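Local atomic coordinates of diaminopimelate decarboxylase (Methanocaldococcus jannaschii, PDB entry 1TWI), a protein that catalyses the pyridoxal-phosphate-dependent decarboxylation of meso-diaminopimelate to L-lysine, the last step of lysine biosynthesis by the diaminopimelate pathway. Residues A[105-119]-A[127-141]. Residues are numbered along the deposited sequence; the frame is centred on the assembly and turned at random.
Sequences SKKIVFNGNCKTKEE and NIRAFNVDSISELIL
Lys115 NZ lies 2.7 Å from Glu138 OE2, a salt bridge that meets the carboxylate on its syn side. The same ammonium gives two more bonds: to Gly112 O on a lone pair, and to Asn132 O, 3.0 Å away and approached from above the carbonyl plane. Bends at chi2 (-136°) and chi4 (14°) bring the ammonium to this spot, its CD over the rim of one face of the Phe110 ring. Glu138 OE1 accepts from Asp134 N, and a water that accepts from Lys115 N lies within bonding distance of it, so both carboxylate oxygens are engaged. Between parallel strands 108-110 and 130-133, Phe110 N donates to Ala130 O (2.9 Å) and Asn132 N to Phe110 O (2.7 Å). Beyond them Asn132 ND2 reaches Asn111 OD1 at 2.9 Å, from above that carbonyl plane, while a second water links OD1, Gly112 N and Asn132 O. Asn111 ND2 is held by Asp88 and Glu290, and Asn111 touches the cofactor. At the strands' N-terminal end, Arg129 NH2 bonds Lys106 O in the guanidinium plane (167° at the hydrogen); its NE pairs with Asp244. Lys106 NZ donates to Asn127 O (2.8 Å) and, weakly, to Ile128 O. Within this beta-alpha-beta unit of the TIM-barrel domain, a buried lysine, its charge probably balanced by Glu138, joins the strands' C-terminal ends to the helix beginning at Ile136, and Asn132 is a second-shell partner of cofactor-lining Asn111.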
loop_
_atom_site.group_PDB
_atom_site.type_symbol
_atom_site.label_atom_id
_atom_site.label_comp_id
_atom_site.label_asym_id
_atom_site.label_seq_id
_atom_site.Cartn_x
_atom_site.Cartn_y
_atom_site.Cartn_z
ATOM N N SER A 105 -11.802 -21.818 18.901
ATOM C CA SER A 105 -12.896 -21.242 18.172
ATOM C C SER A 105 -13.793 -20.326 19.009
ATOM O O SER A 105 -14.298 -19.346 18.509
ATOM C CB SER A 105 -13.725 -22.373 17.552
ATOM O OG SER A 105 -13.044 -22.766 16.372
ATOM N N LYS A 106 -13.967 -20.616 20.287
ATOM C CA LYS A 106 -14.806 -19.753 21.088
ATOM C C LYS A 106 -14.137 -18.437 21.407
ATOM O O LYS A 106 -14.727 -17.657 22.133
ATOM C CB LYS A 106 -15.225 -20.427 22.405
ATOM C CG LYS A 106 -16.445 -21.327 22.289
ATOM C CD LYS A 106 -17.565 -20.770 21.343
ATOM C CE LYS A 106 -17.426 -21.421 19.967
ATOM N NZ LYS A 106 -18.499 -20.967 19.072
ATOM N N LYS A 107 -12.898 -18.221 20.951
ATOM C CA LYS A 107 -12.248 -16.923 21.165
ATOM C C LYS A 107 -12.027 -16.251 19.805
ATOM O O LYS A 107 -11.173 -15.397 19.670
ATOM C CB LYS A 107 -10.884 -17.072 21.867
ATOM C CG LYS A 107 -11.001 -17.581 23.310
ATOM C CD LYS A 107 -9.587 -17.716 23.968
ATOM C CE LYS A 107 -9.676 -17.996 25.503
ATOM N NZ LYS A 107 -8.300 -18.103 26.102
ATOM N N ILE A 108 -12.778 -16.671 18.801
ATOM C CA ILE A 108 -12.635 -16.055 17.479
ATOM C C ILE A 108 -13.909 -15.300 17.092
ATOM O O ILE A 108 -15.000 -15.898 17.127
ATOM C CB ILE A 108 -12.328 -17.137 16.400
ATOM C CG1 ILE A 108 -10.942 -17.768 16.681
ATOM C CG2 ILE A 108 -12.238 -16.481 14.987
ATOM C CD1 ILE A 108 -10.571 -18.954 15.711
ATOM N N VAL A 109 -13.774 -14.009 16.738
ATOM C CA VAL A 109 -14.938 -13.242 16.249
ATOM C C VAL A 109 -14.557 -12.800 14.837
ATOM O O VAL A 109 -13.389 -12.520 14.533
ATOM C CB VAL A 109 -15.313 -11.981 17.135
ATOM C CG1 VAL A 109 -15.896 -12.503 18.528
ATOM C CG2 VAL A 109 -14.092 -11.086 17.376
ATOM N N PHE A 110 -15.558 -12.766 13.975
ATOM C CA PHE A 110 -15.349 -12.439 12.547
ATOM C C PHE A 110 -16.030 -11.102 12.185
ATOM O O PHE A 110 -17.251 -10.985 12.248
ATOM C CB PHE A 110 -15.958 -13.610 11.716
ATOM C CG PHE A 110 -15.476 -13.684 10.275
ATOM C CD1 PHE A 110 -15.006 -12.552 9.612
ATOM C CD2 PHE A 110 -15.567 -14.897 9.574
ATOM C CE1 PHE A 110 -14.634 -12.590 8.246
ATOM C CE2 PHE A 110 -15.198 -14.973 8.228
ATOM C CZ PHE A 110 -14.728 -13.802 7.543
ATOM N N ASN A 111 -15.235 -10.084 11.880
ATOM C CA ASN A 111 -15.733 -8.753 11.469
ATOM C C ASN A 111 -15.617 -8.619 9.969
ATOM O O ASN A 111 -14.853 -9.352 9.335
ATOM C CB ASN A 111 -14.834 -7.637 12.069
ATOM C CG ASN A 111 -15.152 -7.370 13.498
ATOM O OD1 ASN A 111 -16.269 -7.013 13.795
ATOM N ND2 ASN A 111 -14.169 -7.560 14.410
ATOM N N GLY A 112 -16.368 -7.683 9.404
ATOM C CA GLY A 112 -16.213 -7.404 7.987
ATOM C C GLY A 112 -17.496 -6.984 7.346
ATOM O O GLY A 112 -18.514 -7.570 7.661
ATOM N N ASN A 113 -17.452 -6.015 6.438
ATOM C CA ASN A 113 -18.650 -5.527 5.769
ATOM C C ASN A 113 -18.940 -6.217 4.432
ATOM O O ASN A 113 -19.929 -5.891 3.775
ATOM C CB ASN A 113 -18.535 -4.016 5.543
ATOM C CG ASN A 113 -17.419 -3.660 4.574
ATOM O OD1 ASN A 113 -16.250 -3.603 4.961
ATOM N ND2 ASN A 113 -17.774 -3.441 3.293
ATOM N N CYS A 114 -18.100 -7.158 3.991
ATOM C CA CYS A 114 -18.431 -7.853 2.736
ATOM C C CYS A 114 -18.072 -9.317 2.870
ATOM O O CYS A 114 -17.276 -9.843 2.123
ATOM C CB CYS A 114 -17.682 -7.249 1.515
ATOM S SG CYS A 114 -18.361 -7.898 -0.096
ATOM N N LYS A 115 -18.707 -9.974 3.824
ATOM C CA LYS A 115 -18.432 -11.366 4.059
ATOM C C LYS A 115 -19.069 -12.163 2.924
ATOM O O LYS A 115 -20.220 -11.983 2.607
ATOM C CB LYS A 115 -19.020 -11.787 5.402
ATOM C CG LYS A 115 -18.504 -10.890 6.568
ATOM C CD LYS A 115 -18.140 -11.748 7.750
ATOM C CE LYS A 115 -18.258 -11.093 9.220
ATOM N NZ LYS A 115 -19.016 -9.802 9.371
ATOM N N THR A 116 -18.312 -13.049 2.327
ATOM C CA THR A 116 -18.829 -13.842 1.222
ATOM C C THR A 116 -19.377 -15.152 1.732
ATOM O O THR A 116 -19.059 -15.632 2.834
ATOM C CB THR A 116 -17.703 -14.240 0.248
ATOM O OG1 THR A 116 -16.817 -15.105 0.973
ATOM C CG2 THR A 116 -16.941 -13.017 -0.289
ATOM N N LYS A 117 -20.142 -15.802 0.877
ATOM C CA LYS A 117 -20.716 -17.065 1.274
ATOM C C LYS A 117 -19.620 -18.058 1.649
ATOM O O LYS A 117 -19.755 -18.820 2.610
ATOM C CB LYS A 117 -21.560 -17.662 0.129
ATOM C CG LYS A 117 -22.301 -18.950 0.581
ATOM C CD LYS A 117 -23.454 -19.205 -0.360
ATOM C CE LYS A 117 -24.524 -20.078 0.267
ATOM N NZ LYS A 117 -25.606 -19.369 1.031
ATOM N N GLU A 118 -18.542 -18.092 0.866
ATOM C CA GLU A 118 -17.466 -19.030 1.208
ATOM C C GLU A 118 -16.872 -18.756 2.605
ATOM O O GLU A 118 -16.518 -19.675 3.330
ATOM C CB GLU A 118 -16.353 -18.928 0.171
ATOM C CG GLU A 118 -16.805 -19.403 -1.237
ATOM C CD GLU A 118 -17.820 -18.489 -2.028
ATOM O OE1 GLU A 118 -18.051 -17.220 -1.794
ATOM O OE2 GLU A 118 -18.413 -19.120 -2.975
ATOM N N GLU A 119 -16.723 -17.480 2.954
ATOM C CA GLU A 119 -16.172 -17.120 4.268
ATOM C C GLU A 119 -17.142 -17.508 5.369
ATOM O O GLU A 119 -16.742 -17.904 6.475
ATOM C CB GLU A 119 -15.878 -15.612 4.334
ATOM C CG GLU A 119 -14.636 -15.225 3.526
ATOM C CD GLU A 119 -14.412 -13.708 3.507
ATOM O OE1 GLU A 119 -15.408 -12.962 3.286
ATOM O OE2 GLU A 119 -13.253 -13.259 3.673
ATOM N N ASN A 127 -16.918 -23.190 13.686
ATOM C CA ASN A 127 -17.732 -22.893 14.890
ATOM C C ASN A 127 -17.158 -21.719 15.714
ATOM O O ASN A 127 -16.946 -21.815 16.954
ATOM C CB ASN A 127 -17.854 -24.184 15.747
ATOM C CG ASN A 127 -18.857 -24.058 16.920
ATOM O OD1 ASN A 127 -19.950 -23.441 16.824
ATOM N ND2 ASN A 127 -18.489 -24.670 18.029
ATOM N N ILE A 128 -16.908 -20.610 15.017
ATOM C CA ILE A 128 -16.354 -19.433 15.662
ATOM C C ILE A 128 -17.365 -18.918 16.689
ATOM O O ILE A 128 -18.585 -19.187 16.599
ATOM C CB ILE A 128 -16.040 -18.338 14.627
ATOM C CG1 ILE A 128 -17.280 -18.002 13.779
ATOM C CG2 ILE A 128 -14.885 -18.792 13.715
ATOM C CD1 ILE A 128 -17.007 -16.786 12.798
ATOM N N ARG A 129 -16.872 -18.199 17.671
ATOM C CA ARG A 129 -17.742 -17.608 18.700
ATOM C C ARG A 129 -18.883 -16.750 18.083
ATOM O O ARG A 129 -20.038 -16.791 18.518
ATOM C CB ARG A 129 -16.895 -16.715 19.611
ATOM C CG ARG A 129 -17.664 -16.331 20.910
ATOM C CD ARG A 129 -16.900 -15.203 21.714
ATOM N NE ARG A 129 -17.647 -14.940 22.943
ATOM C CZ ARG A 129 -17.571 -15.666 24.059
ATOM N NH1 ARG A 129 -18.330 -15.347 25.112
ATOM N NH2 ARG A 129 -16.707 -16.683 24.155
ATOM N N ALA A 130 -18.542 -15.947 17.082
ATOM C CA ALA A 130 -19.550 -15.129 16.413
ATOM C C ALA A 130 -19.105 -14.432 15.153
ATOM O O ALA A 130 -17.927 -14.092 14.996
ATOM C CB ALA A 130 -20.076 -14.029 17.340
ATOM N N PHE A 131 -20.073 -14.221 14.269
ATOM C CA PHE A 131 -19.860 -13.341 13.137
ATOM C C PHE A 131 -20.390 -11.980 13.733
ATOM O O PHE A 131 -21.522 -11.940 14.287
ATOM C CB PHE A 131 -20.802 -13.694 11.995
ATOM C CG PHE A 131 -20.415 -14.954 11.271
ATOM C CD1 PHE A 131 -19.500 -14.919 10.228
ATOM C CD2 PHE A 131 -20.961 -16.189 11.666
ATOM C CE1 PHE A 131 -19.128 -16.092 9.573
ATOM C CE2 PHE A 131 -20.598 -17.399 11.017
ATOM C CZ PHE A 131 -19.683 -17.346 9.967
ATOM N N ASN A 132 -19.611 -10.891 13.622
ATOM C CA ASN A 132 -20.108 -9.577 14.049
ATOM C C ASN A 132 -20.767 -9.044 12.779
ATOM O O ASN A 132 -20.094 -8.528 11.887
ATOM C CB ASN A 132 -18.947 -8.672 14.490
ATOM C CG ASN A 132 -18.280 -9.155 15.793
ATOM O OD1 ASN A 132 -18.889 -9.892 16.586
ATOM N ND2 ASN A 132 -17.028 -8.693 16.042
ATOM N N VAL A 133 -22.092 -9.171 12.709
ATOM C CA VAL A 133 -22.886 -8.815 11.531
ATOM C C VAL A 133 -22.869 -7.363 11.235
ATOM O O VAL A 133 -23.156 -6.553 12.106
ATOM C CB VAL A 133 -24.347 -9.254 11.692
ATOM C CG1 VAL A 133 -25.183 -8.790 10.489
ATOM C CG2 VAL A 133 -24.394 -10.773 11.838
ATOM N N ASP A 134 -22.585 -7.042 9.974
ATOM C CA ASP A 134 -22.415 -5.662 9.588
ATOM C C ASP A 134 -23.626 -5.019 8.931
ATOM O O ASP A 134 -23.731 -3.796 8.898
ATOM C CB ASP A 134 -21.210 -5.574 8.640
ATOM C CG ASP A 134 -20.985 -4.167 8.115
ATOM O OD1 ASP A 134 -21.600 -3.786 7.069
ATOM O OD2 ASP A 134 -20.204 -3.427 8.776
ATOM N N SER A 135 -24.506 -5.863 8.385
ATOM C CA SER A 135 -25.671 -5.399 7.642
ATOM C C SER A 135 -26.781 -6.440 7.671
ATOM O O SER A 135 -26.548 -7.637 7.995
ATOM C CB SER A 135 -25.273 -5.133 6.169
ATOM O OG SER A 135 -24.878 -6.342 5.549
ATOM N N ILE A 136 -27.989 -6.007 7.318
ATOM C CA ILE A 136 -29.064 -6.960 7.290
ATOM C C ILE A 136 -28.800 -7.983 6.163
ATOM O O ILE A 136 -29.084 -9.167 6.315
ATOM C CB ILE A 136 -30.414 -6.229 7.136
ATOM C CG1 ILE A 136 -30.694 -5.528 8.507
ATOM C CG2 ILE A 136 -31.502 -7.256 6.779
ATOM C CD1 ILE A 136 -31.824 -4.429 8.499
ATOM N N SER A 137 -28.205 -7.512 5.069
ATOM C CA SER A 137 -27.887 -8.378 3.927
ATOM C C SER A 137 -27.006 -9.528 4.426
ATOM O O SER A 137 -27.233 -10.712 4.094
ATOM C CB SER A 137 -27.112 -7.575 2.887
ATOM O OG SER A 137 -26.819 -8.382 1.744
ATOM N N GLU A 138 -25.976 -9.183 5.212
ATOM C CA GLU A 138 -25.093 -10.232 5.762
ATOM C C GLU A 138 -25.892 -11.188 6.678
ATOM O O GLU A 138 -25.750 -12.416 6.609
ATOM C CB GLU A 138 -23.912 -9.612 6.556
ATOM C CG GLU A 138 -23.033 -10.694 7.267
ATOM C CD GLU A 138 -22.012 -10.080 8.205
ATOM O OE1 GLU A 138 -21.687 -8.878 8.007
ATOM O OE2 GLU A 138 -21.536 -10.810 9.112
ATOM N N LEU A 139 -26.736 -10.636 7.556
ATOM C CA LEU A 139 -27.534 -11.498 8.449
ATOM C C LEU A 139 -28.330 -12.524 7.602
ATOM O O LEU A 139 -28.326 -13.728 7.917
ATOM C CB LEU A 139 -28.545 -10.672 9.311
ATOM C CG LEU A 139 -29.507 -11.538 10.173
ATOM C CD1 LEU A 139 -28.738 -12.261 11.284
ATOM C CD2 LEU A 139 -30.621 -10.664 10.797
ATOM N N ILE A 140 -28.993 -12.045 6.552
ATOM C CA ILE A 140 -29.792 -12.932 5.670
ATOM C C ILE A 140 -28.891 -14.019 5.048
ATOM O O ILE A 140 -29.214 -15.224 5.089
ATOM C CB ILE A 140 -30.564 -12.072 4.579
ATOM C CG1 ILE A 140 -31.604 -11.174 5.299
ATOM C CG2 ILE A 140 -31.293 -12.997 3.498
ATOM C CD1 ILE A 140 -32.288 -10.194 4.365
ATOM N N LEU A 141 -27.724 -13.629 4.557
ATOM C CA LEU A 141 -26.832 -14.605 3.959
ATOM C C LEU A 141 -26.344 -15.618 4.977
ATOM O O LEU A 141 -26.242 -16.836 4.701
ATOM C CB LEU A 141 -25.647 -13.883 3.272
ATOM C CG LEU A 141 -24.517 -14.821 2.790
ATOM C CD1 LEU A 141 -25.034 -15.747 1.673
ATOM C CD2 LEU A 141 -23.362 -13.952 2.235
HETATM O O HOH W 1 -18.002 -6.574 11.785
HETATM O O HOH W 2 -22.299 -5.585 5.204
HETATM O O HOH W 3 -20.848 -8.504 5.391
#